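Side-chain contact in putative oxygenase (Streptomyces viridochromogenes Tue57, PDB 4XAA), which probably acts as an iron- and 2-oxoglutarate-dependent oxygenase in orthosomycin biosynthesis: residues L42-F46 and T47-L51. Numbering follows the deposited sequence.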
ATOM      1  N   LEU A  42      10.136 -13.565   3.994  1.00 46.44           N
ATOM      2  CA  LEU A  42      10.661 -12.429   4.710  1.00 48.09           C
ATOM      3  C   LEU A  42      10.067 -12.396   6.105  1.00 53.25           C
ATOM      4  O   LEU A  42      10.770 -12.120   7.091  1.00 49.60           O
ATOM      5  CB  LEU A  42      10.349 -11.133   3.972  1.00 46.50           C
ATOM      6  CG  LEU A  42      11.205 -10.863   2.744  1.00 46.51           C
ATOM      7  CD1 LEU A  42      10.682  -9.634   2.045  1.00 46.34           C
ATOM      8  CD2 LEU A  42      12.652 -10.687   3.151  1.00 41.07           C
ATOM      9  N   ILE A  43       8.769 -12.691   6.180  1.00 46.93           N
ATOM     10  CA  ILE A  43       8.028 -12.533   7.416  1.00 47.07           C
ATOM     11  C   ILE A  43       8.393 -13.622   8.405  1.00 48.78           C
ATOM     12  O   ILE A  43       8.582 -13.345   9.581  1.00 52.79           O
ATOM     13  CB  ILE A  43       6.516 -12.535   7.177  1.00 46.94           C
ATOM     14  CG1 ILE A  43       6.087 -11.273   6.429  1.00 49.41           C
ATOM     15  CG2 ILE A  43       5.766 -12.565   8.483  1.00 46.52           C
ATOM     16  CD1 ILE A  43       4.744 -11.424   5.727  1.00 43.03           C
ATOM     17  N   THR A  44       8.512 -14.855   7.935  1.00 49.21           N
ATOM     18  CA  THR A  44       8.807 -15.961   8.839  1.00 53.33           C
ATOM     19  C   THR A  44      10.166 -15.827   9.519  1.00 50.43           C
ATOM     20  O   THR A  44      10.383 -16.429  10.564  1.00 59.08           O
ATOM     21  CB  THR A  44       8.775 -17.325   8.126  1.00 49.90           C
ATOM     22  OG1 THR A  44       9.884 -17.413   7.236  1.00 59.05           O
ATOM     23  CG2 THR A  44       7.491 -17.511   7.357  1.00 45.91           C
ATOM     24  N   ARG A  45      11.084 -15.059   8.941  1.00 50.80           N
ATOM     25  CA  ARG A  45      12.386 -14.850   9.585  1.00 54.56           C
ATOM     26  C   ARG A  45      12.209 -14.057  10.866  1.00 56.87           C
ATOM     27  O   ARG A  45      12.844 -14.324  11.883  1.00 56.38           O
ATOM     28  CB  ARG A  45      13.358 -14.132   8.658  1.00 51.03           C
ATOM     29  CG  ARG A  45      13.862 -15.004   7.538  1.00 55.09           C
ATOM     30  CD  ARG A  45      14.530 -14.178   6.454  1.00 55.85           C
ATOM     31  NE  ARG A  45      14.975 -15.016   5.349  1.00 61.60           N
ATOM     32  CZ  ARG A  45      15.463 -14.551   4.204  1.00 58.27           C
ATOM     33  NH1 ARG A  45      15.567 -13.245   3.997  1.00 54.24           N
ATOM     34  NH2 ARG A  45      15.847 -15.396   3.264  1.00 52.91           N
ATOM     35  N   PHE A  46      11.328 -13.071  10.805  1.00 50.69           N
ATOM     36  CA  PHE A  46      11.002 -12.308  11.979  1.00 53.52           C
ATOM     37  C   PHE A  46      10.223 -13.162  12.969  1.00 55.62           C
ATOM     38  O   PHE A  46      10.602 -13.302  14.136  1.00 56.50           O
ATOM     39  CB  PHE A  46      10.184 -11.074  11.609  1.00 48.24           C
ATOM     40  CG  PHE A  46       9.846 -10.215  12.784  1.00 51.87           C
ATOM     41  CD1 PHE A  46       8.723 -10.475  13.551  1.00 50.57           C
ATOM     42  CD2 PHE A  46      10.661  -9.145  13.132  1.00 48.16           C
ATOM     43  CE1 PHE A  46       8.424  -9.690  14.642  1.00 49.87           C
ATOM     44  CE2 PHE A  46      10.355  -8.360  14.211  1.00 47.52           C
ATOM     45  CZ  PHE A  46       9.233  -8.636  14.969  1.00 46.22           C
ATOM     46  N   THR A  47       9.120 -13.715  12.485  1.00 54.89           N
ATOM     47  CA  THR A  47       8.134 -14.347  13.344  1.00 56.40           C
ATOM     48  C   THR A  47       8.605 -15.671  13.912  1.00 59.24           C
ATOM     49  O   THR A  47       8.354 -15.979  15.070  1.00 60.15           O
ATOM     50  CB  THR A  47       6.836 -14.608  12.593  1.00 55.67           C
ATOM     51  OG1 THR A  47       7.077 -15.592  11.581  1.00 51.32           O
ATOM     52  CG2 THR A  47       6.314 -13.328  11.960  1.00 51.59           C
ATOM     53  N   ASP A  48       9.277 -16.466  13.093  1.00 59.58           N
ATOM     54  CA  ASP A  48       9.546 -17.839  13.482  1.00 60.19           C
ATOM     55  C   ASP A  48      10.991 -18.036  13.891  1.00 61.89           C
ATOM     56  O   ASP A  48      11.276 -18.806  14.802  1.00 65.13           O
ATOM     57  CB  ASP A  48       9.176 -18.788  12.341  1.00 59.03           C
ATOM     58  CG  ASP A  48       7.694 -18.735  12.005  1.00 64.17           C
ATOM     59  OD1 ASP A  48       6.913 -18.248  12.853  1.00 66.15           O
ATOM     60  OD2 ASP A  48       7.305 -19.181  10.902  1.00 67.51           O
ATOM     61  N   GLU A  49      11.890 -17.318  13.225  1.00 59.29           N
ATOM     62  CA  GLU A  49      13.325 -17.532  13.373  1.00 60.59           C
ATOM     63  C   GLU A  49      13.987 -16.416  14.185  1.00 58.24           C
ATOM     64  O   GLU A  49      15.167 -16.483  14.486  1.00 59.76           O
ATOM     65  CB  GLU A  49      13.980 -17.662  11.989  1.00 57.28           C
ATOM     66  CG  GLU A  49      13.468 -18.862  11.192  1.00 61.28           C
ATOM     67  CD  GLU A  49      13.894 -18.856   9.723  1.00 69.10           C
ATOM     68  OE1 GLU A  49      14.777 -18.050   9.342  1.00 68.33           O
ATOM     69  OE2 GLU A  49      13.338 -19.668   8.949  1.00 66.82           O
ATOM     70  N   GLY A  50      13.216 -15.392  14.527  1.00 59.41           N
ATOM     71  CA  GLY A  50      13.652 -14.378  15.467  1.00 53.98           C
ATOM     72  C   GLY A  50      14.553 -13.262  14.964  1.00 59.00           C
ATOM     73  O   GLY A  50      15.309 -12.693  15.747  1.00 57.53           O
ATOM     74  N   LEU A  51      14.484 -12.932  13.678  1.00 57.95           N
ATOM     75  CA  LEU A  51      15.290 -11.833  13.154  1.00 52.42           C
ATOM     76  C   LEU A  51      14.748 -10.485  13.602  1.00 55.09           C
ATOM     77  O   LEU A  51      13.543 -10.231  13.531  1.00 56.58           O
ATOM     78  CB  LEU A  51      15.343 -11.863  11.629  1.00 56.30           C
ATOM     79  CG  LEU A  51      16.098 -10.658  11.061  1.00 56.64           C
ATOM     80  CD1 LEU A  51      17.607 -10.883  11.159  1.00 62.98           C
ATOM     81  CD2 LEU A  51      15.685 -10.349   9.635  1.00 52.51           C
TER
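The C-terminal end of helix 29-47 unwinds here through a glycine, and the carbonyls of Thr44 and Arg45 collect the backbone N-H groups of the chain turning back over it. Thr47 N still makes a regular helical bond to Ile43 O (3.0 Å, 171°). One residue on, the turn widens: Thr44 O accepts both Asp48 N at 2.8 Å, standing above the carbonyl plane, and Glu49 N at 3.2 Å, within that plane and reaching five positions back. Gly50, at positive phi, reverses the chain, and the N-H of Leu51 points straight at Arg45 O (2.8 Å from N to O, 177°), although the nitrogen sits tilted from the carbonyl plane. Gly50 N gives Phe46 O only a weak bond, but Arg52 NH1 also hydrogen-bonds to that oxygen.

Side chains follow the same turns. Thr47 has its CG2 anti to the carbonyl carbon, which sets this methyl against Ile43 CG2 (3.6 Å), and its OG1 lies against Thr44 CA. Asp48 brings one carboxylate oxygen against Thr44, OD2 of Asp48 being 3.6 Å from Thr44 CB. Glu49 crosses the Arg45 chain at an angle, Glu49 OE1 touching Arg45 CG at 3.7 Å. Its carboxylate does not meet the guanidinium: the extended Arg45 chain carries NH1 away to the carbonyl of Asp79. In Phe46, CG anti to the backbone N (chi1 -178°) puts the ring beside the carbonyl carbon, where Phe46 CD2 comes within 3.1 Å of Leu51 O; the same ring packs on Tyr56 and Leu69 and receives a cation-pi contact from Arg52. Ile43 packs onto Leu111 and Leu113 of strand 105-114, whereas Asp48 and Glu49 are exposed.

Leu51 N to Arg45 O spans seven residues, one more than a Schellman 6→1 bond: a wider, Schellman-like, glycine-ended C-cap, leading from helix 29-47 towards edge strand 56-59 of the double-stranded beta-helix fold.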